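Local coordinates for predicted ATPase involved in replication control, Cdc46/Mcm family (Methanopyrus kandleri AV19, PDB 3F8T), which probably binds ATP and single-stranded DNA, as a homologue of the MCM replicative helicase, at residues G123-V128 / A137-G142; G158-I163 / H178-I183. The protein carries 2 engineered substitutions. All coordinates share one frame; numbering follows the deposited sequence.

Interaction 1 (G123-V128 / A137-G142); sequences GVVREV and AIVDTG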
loop_
_atom_site.group_PDB
_atom_site.type_symbol
_atom_site.label_atom_id
_atom_site.label_comp_id
_atom_site.label_asym_id
_atom_site.label_seq_id
_atom_site.Cartn_x
_atom_site.Cartn_y
_atom_site.Cartn_z
ATOM N N GLY A 123 -4.444 1.022 -10.119
ATOM C CA GLY A 123 -3.516 1.840 -9.359
ATOM C C GLY A 123 -4.126 2.499 -8.142
ATOM O O GLY A 123 -5.141 2.042 -7.629
ATOM N N VAL A 124 -3.490 3.572 -7.685
ATOM C CA VAL A 124 -3.853 4.245 -6.425
ATOM C C VAL A 124 -4.611 5.520 -6.729
ATOM O O VAL A 124 -4.192 6.299 -7.584
ATOM C CB VAL A 124 -2.593 4.554 -5.539
ATOM C CG1 VAL A 124 -2.966 5.351 -4.268
ATOM C CG2 VAL A 124 -1.884 3.248 -5.136
ATOM N N VAL A 125 -5.744 5.703 -6.046
ATOM C CA VAL A 125 -6.573 6.883 -6.229
ATOM C C VAL A 125 -5.881 8.085 -5.591
ATOM O O VAL A 125 -5.610 8.110 -4.383
ATOM C CB VAL A 125 -8.014 6.693 -5.642
ATOM C CG1 VAL A 125 -8.868 7.926 -5.898
ATOM C CG2 VAL A 125 -8.685 5.437 -6.219
ATOM N N ARG A 126 -5.586 9.082 -6.416
ATOM C CA ARG A 126 -4.927 10.296 -5.941
ATOM C C ARG A 126 -5.928 11.320 -5.434
ATOM O O ARG A 126 -5.630 12.091 -4.511
ATOM C CB ARG A 126 -4.135 10.925 -7.083
ATOM C CG ARG A 126 -2.974 10.074 -7.558
ATOM C CD ARG A 126 -1.758 10.267 -6.669
ATOM N NE ARG A 126 -0.985 11.416 -7.115
ATOM C CZ ARG A 126 0.216 11.348 -7.677
ATOM N NH1 ARG A 126 0.829 10.184 -7.855
ATOM N NH2 ARG A 126 0.809 12.463 -8.053
ATOM N N GLU A 127 -7.115 11.328 -6.043
ATOM C CA GLU A 127 -8.062 12.405 -5.819
ATOM C C GLU A 127 -9.469 11.986 -6.239
ATOM O O GLU A 127 -9.644 11.157 -7.138
ATOM C CB GLU A 127 -7.614 13.653 -6.601
ATOM C CG GLU A 127 -8.489 14.877 -6.396
ATOM C CD GLU A 127 -8.062 16.051 -7.246
ATOM O OE1 GLU A 127 -6.831 16.247 -7.444
ATOM O OE2 GLU A 127 -8.970 16.784 -7.714
ATOM N N VAL A 128 -10.466 12.536 -5.557
ATOM C CA VAL A 128 -11.855 12.355 -5.963
ATOM C C VAL A 128 -12.543 13.704 -5.914
ATOM O O VAL A 128 -12.118 14.595 -5.172
ATOM C CB VAL A 128 -12.617 11.322 -5.104
ATOM C CG1 VAL A 128 -11.950 9.954 -5.156
ATOM C CG2 VAL A 128 -12.817 11.795 -3.632
ATOM N N ALA A 137 -12.545 10.893 -10.475
ATOM C CA ALA A 137 -11.343 10.503 -9.758
ATOM C C ALA A 137 -10.120 10.650 -10.650
ATOM O O ALA A 137 -10.223 10.658 -11.896
ATOM C CB ALA A 137 -11.471 9.074 -9.242
ATOM N N ILE A 138 -8.958 10.794 -10.015
ATOM C CA ILE A 138 -7.691 10.687 -10.738
ATOM C C ILE A 138 -6.967 9.478 -10.160
ATOM O O ILE A 138 -6.841 9.369 -8.930
ATOM C CB ILE A 138 -6.814 11.932 -10.583
ATOM C CG1 ILE A 138 -7.460 13.155 -11.255
ATOM C CG2 ILE A 138 -5.406 11.667 -11.155
ATOM C CD1 ILE A 138 -6.838 14.467 -10.772
ATOM N N VAL A 139 -6.519 8.577 -11.038
ATOM C CA VAL A 139 -5.829 7.355 -10.610
ATOM C C VAL A 139 -4.380 7.280 -11.123
ATOM O O VAL A 139 -4.128 7.352 -12.334
ATOM C CB VAL A 139 -6.615 6.074 -11.067
ATOM C CG1 VAL A 139 -5.904 4.824 -10.644
ATOM C CG2 VAL A 139 -8.048 6.077 -10.515
ATOM N N ASP A 140 -3.441 7.091 -10.199
ATOM C CA ASP A 140 -2.028 6.872 -10.542
ATOM C C ASP A 140 -1.843 5.402 -10.907
ATOM O O ASP A 140 -1.877 4.525 -10.035
ATOM C CB ASP A 140 -1.130 7.272 -9.356
ATOM C CG ASP A 140 0.365 6.976 -9.592
ATOM O OD1 ASP A 140 0.790 6.641 -10.724
ATOM O OD2 ASP A 140 1.115 7.067 -8.600
ATOM N N THR A 141 -1.662 5.131 -12.198
ATOM C CA THR A 141 -1.488 3.748 -12.667
ATOM C C THR A 141 -0.009 3.323 -12.732
ATOM O O THR A 141 0.320 2.249 -13.232
ATOM C CB THR A 141 -2.153 3.510 -14.040
ATOM O OG1 THR A 141 -1.570 4.383 -15.004
ATOM C CG2 THR A 141 -3.646 3.778 -13.983
ATOM N N GLY A 142 0.875 4.160 -12.211
ATOM C CA GLY A 142 2.303 3.831 -12.197
ATOM C C GLY A 142 3.094 4.790 -13.062
ATOM O O GLY A 142 4.009 5.449 -12.568
#

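Interaction 2 (G158-I163 / H178-I183); sequences GLRVEI and HKKDPI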
loop_
_atom_site.group_PDB
_atom_site.type_symbol
_atom_site.label_atom_id
_atom_site.label_comp_id
_atom_site.label_asym_id
_atom_site.label_seq_id
_atom_site.Cartn_x
_atom_site.Cartn_y
_atom_site.Cartn_z
ATOM N N GLY A 158 -6.316 7.151 -1.956
ATOM C CA GLY A 158 -5.412 6.212 -1.276
ATOM C C GLY A 158 -5.754 4.758 -1.533
ATOM O O GLY A 158 -4.915 3.870 -1.343
ATOM N N LEU A 159 -6.994 4.512 -1.956
ATOM C CA LEU A 159 -7.448 3.159 -2.275
ATOM C C LEU A 159 -6.714 2.644 -3.504
ATOM O O LEU A 159 -6.482 3.400 -4.440
ATOM C CB LEU A 159 -8.964 3.152 -2.546
ATOM C CG LEU A 159 -9.730 1.843 -2.375
ATOM C CD1 LEU A 159 -9.655 1.366 -0.918
ATOM C CD2 LEU A 159 -11.190 2.060 -2.808
ATOM N N ARG A 160 -6.327 1.371 -3.482
ATOM C CA ARG A 160 -5.862 0.709 -4.690
ATOM C C ARG A 160 -7.028 -0.013 -5.371
ATOM O O ARG A 160 -7.732 -0.805 -4.752
ATOM C CB ARG A 160 -4.740 -0.273 -4.382
ATOM C CG ARG A 160 -4.047 -0.789 -5.609
ATOM C CD ARG A 160 -2.678 -1.367 -5.253
ATOM N NE ARG A 160 -2.146 -2.118 -6.382
ATOM C CZ ARG A 160 -2.388 -3.405 -6.600
ATOM N NH1 ARG A 160 -1.866 -3.999 -7.674
ATOM N NH2 ARG A 160 -3.132 -4.106 -5.746
ATOM N N VAL A 161 -7.206 0.254 -6.659
ATOM C CA VAL A 161 -8.388 -0.208 -7.374
ATOM C C VAL A 161 -8.057 -0.762 -8.759
ATOM O O VAL A 161 -7.058 -0.376 -9.370
ATOM C CB VAL A 161 -9.439 0.944 -7.500
ATOM C CG1 VAL A 161 -9.882 1.411 -6.119
ATOM C CG2 VAL A 161 -8.869 2.128 -8.301
ATOM N N GLU A 162 -8.873 -1.704 -9.228
ATOM C CA GLU A 162 -8.941 -1.993 -10.651
ATOM C C GLU A 162 -10.268 -1.459 -11.176
ATOM O O GLU A 162 -11.342 -1.719 -10.597
ATOM C CB GLU A 162 -8.778 -3.485 -10.972
ATOM C CG GLU A 162 -8.651 -3.752 -12.489
ATOM C CD GLU A 162 -8.191 -5.167 -12.850
ATOM O OE1 GLU A 162 -8.389 -6.096 -12.036
ATOM O OE2 GLU A 162 -7.646 -5.352 -13.974
ATOM N N ILE A 163 -10.189 -0.681 -12.252
ATOM C CA ILE A 163 -11.377 -0.048 -12.822
ATOM C C ILE A 163 -11.522 -0.494 -14.254
ATOM O O ILE A 163 -10.612 -0.325 -15.076
ATOM C CB ILE A 163 -11.327 1.504 -12.796
ATOM C CG1 ILE A 163 -11.089 2.024 -11.382
ATOM C CG2 ILE A 163 -12.651 2.121 -13.355
ATOM C CD1 ILE A 163 -11.060 3.550 -11.272
ATOM N N HIS A 178 -13.197 -2.375 -8.699
ATOM C CA HIS A 178 -12.844 -3.462 -7.794
ATOM C C HIS A 178 -11.757 -2.997 -6.839
ATOM O O HIS A 178 -10.672 -2.628 -7.275
ATOM C CB HIS A 178 -12.367 -4.683 -8.576
ATOM C CG HIS A 178 -13.399 -5.250 -9.505
ATOM N ND1 HIS A 178 -14.507 -5.937 -9.057
ATOM C CD2 HIS A 178 -13.489 -5.231 -10.854
ATOM C CE1 HIS A 178 -15.238 -6.315 -10.092
ATOM N NE2 HIS A 178 -14.641 -5.899 -11.195
ATOM N N LYS A 179 -12.073 -2.996 -5.544
ATOM C CA LYS A 179 -11.108 -2.669 -4.495
ATOM C C LYS A 179 -10.037 -3.755 -4.472
ATOM O O LYS A 179 -10.333 -4.943 -4.655
ATOM C CB LYS A 179 -11.814 -2.564 -3.133
ATOM C CG LYS A 179 -11.030 -1.782 -2.080
ATOM C CD LYS A 179 -11.427 -2.132 -0.626
ATOM C CE LYS A 179 -12.808 -1.612 -0.246
ATOM N NZ LYS A 179 -13.010 -1.625 1.248
ATOM N N LYS A 180 -8.786 -3.346 -4.288
ATOM C CA LYS A 180 -7.656 -4.269 -4.229
ATOM C C LYS A 180 -6.924 -4.084 -2.899
ATOM O O LYS A 180 -7.141 -3.076 -2.210
ATOM C CB LYS A 180 -6.673 -4.006 -5.383
ATOM C CG LYS A 180 -7.225 -4.279 -6.797
ATOM C CD LYS A 180 -7.530 -5.761 -6.998
ATOM C CE LYS A 180 -8.118 -6.042 -8.358
ATOM N NZ LYS A 180 -8.457 -7.493 -8.480
ATOM N N ASP A 181 -6.061 -5.045 -2.556
ATOM C CA ASP A 181 -5.147 -4.911 -1.409
ATOM C C ASP A 181 -4.281 -3.672 -1.651
ATOM O O ASP A 181 -4.059 -3.312 -2.799
ATOM C CB ASP A 181 -4.212 -6.130 -1.292
ATOM C CG ASP A 181 -4.960 -7.459 -1.153
ATOM O OD1 ASP A 181 -6.088 -7.473 -0.613
ATOM O OD2 ASP A 181 -4.400 -8.502 -1.586
ATOM N N PRO A 182 -3.783 -3.019 -0.581
ATOM C CA PRO A 182 -2.937 -1.840 -0.795
ATOM C C PRO A 182 -1.627 -2.114 -1.539
ATOM O O PRO A 182 -1.043 -1.194 -2.108
ATOM C CB PRO A 182 -2.635 -1.351 0.631
ATOM C CG PRO A 182 -3.742 -1.927 1.475
ATOM C CD PRO A 182 -4.004 -3.278 0.853
ATOM N N ILE A 183 -1.180 -3.365 -1.560
ATOM C CA ILE A 183 0.059 -3.700 -2.256
ATOM C C ILE A 183 -0.184 -4.746 -3.353
ATOM O O ILE A 183 -1.116 -5.542 -3.242
ATOM C CB ILE A 183 1.190 -4.123 -1.272
ATOM C CG1 ILE A 183 0.825 -5.403 -0.513
ATOM C CG2 ILE A 183 1.489 -2.958 -0.309
ATOM C CD1 ILE A 183 2.050 -6.154 0.058
HETATM O O HOH W 1 -6.620 -0.494 -1.144
HETATM O O HOH W 2 -10.568 -6.485 -11.043
#

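Interaction 1 (G123-V128 / A137-G142)
R126 reaches over the antiparallel neighbour 137-142 and ends on the carboxylate of D140. Its CB sits 3.6 Å from the carbonyl O of I138, and CG lies 3.8 Å from CB of D140. CD keeps the same neighbour at a slightly longer range before NH1 forms a salt bridge of 3.2 Å with OD2 of D140. With chi1 at -66°, CG stands beside the backbone N, and further bends at chi2 and chi3 carry NH1 to D140. The guanidinium and carboxylate planes are nearly perpendicular, 87° apart, so one nitrogen and one oxygen make the contact. The other oxygen, OD1 of D140, accepts the backbone N of G142 at 2.9 Å in an Asx turn, which ties the carboxylate to its own chain. A classic beta bulge sets R126 and E127 together opposite I138: I138 O receives a 2.8 Å bond from R126 N and a weak one from E127 N. Beyond it E127 runs alongside I138, its OE1 paired with R292. On the other face V125 packs against V139 and A137. Replaced by an alanine, R126 would probably leave OD2 of D140 without this cationic partner, and CB of D140 without the CG and CD packed near it. The chemistry is thus divided, with apolar packing on the V125 face and charge pairing around R126, D140 and E127.

Interaction 2 (G158-I163 / H178-I183)
E162 and H178 form a hydrogen-bonded antiparallel pair in which each backbone N-H finds the other's carbonyl. H178 N meets E162 O at 2.7 Å, nearly in line with the C=O, and E162 N reaches H178 O in its carbonyl plane. The same H178 O also takes a CA-H...O contact from V161. Further along, K180 N donates to R160 O, and a water links the other two backbone groups of these residues: R160 N donates to it, and it donates in turn to K180 O at 2.8 Å. R160, extended from CG to NE with CG anti to its own N (chi1 -169°), runs alongside residues 181-183. Its NH2 donates to D181 O at 3.2 Å, close to the guanidinium plane, while the backbone C of I183 lies over one face of the group. NH1 is engaged by E122 in a salt bridge, so two ends of the guanidinium are held by different partners. P182 O, 3.5 Å from CD of R160, accepts from R265. E162 divides its carboxylate in a similar way. OE2 bonds to S120 OG, whereas OE1 makes a long salt bridge of 3.8 Å to NZ of K180. The bend at chi2 of K180 brings its CE to 3.7 Å from CB of E162, adding an aliphatic contact beside the ion pair. L159 CD1 meets K179 CG at 3.6 Å, the two side chains crossing at about a right angle. The antiparallel pairing of strand 160-168 with 176-180, on the edge away from 118-130, fits the curled beta sheet of the OB-fold family to which this part of the protein probably belongs.

In sequence, interaction 1 lies wholly ahead of interaction 2, and their centres are 10 Å apart in one mixed sheet. Strand 118-130 is the common element: it pairs with 134-140 on one edge, and with 160-168, which in turn pairs with 176-180, on the other. The contacts join directly where V125 O probably accepts from G158 N at 2.7 Å and G123 O from V161 N at 2.9 Å, giving the order 137-142, 123-128, 158-163, 178-183 across the sheet. All four segments belong to the OB-fold region. Strand 289-293, from the P-loop region, joins the sheet by pairing with 118-130, while I183, just after 176-180, packs on helix 396-409.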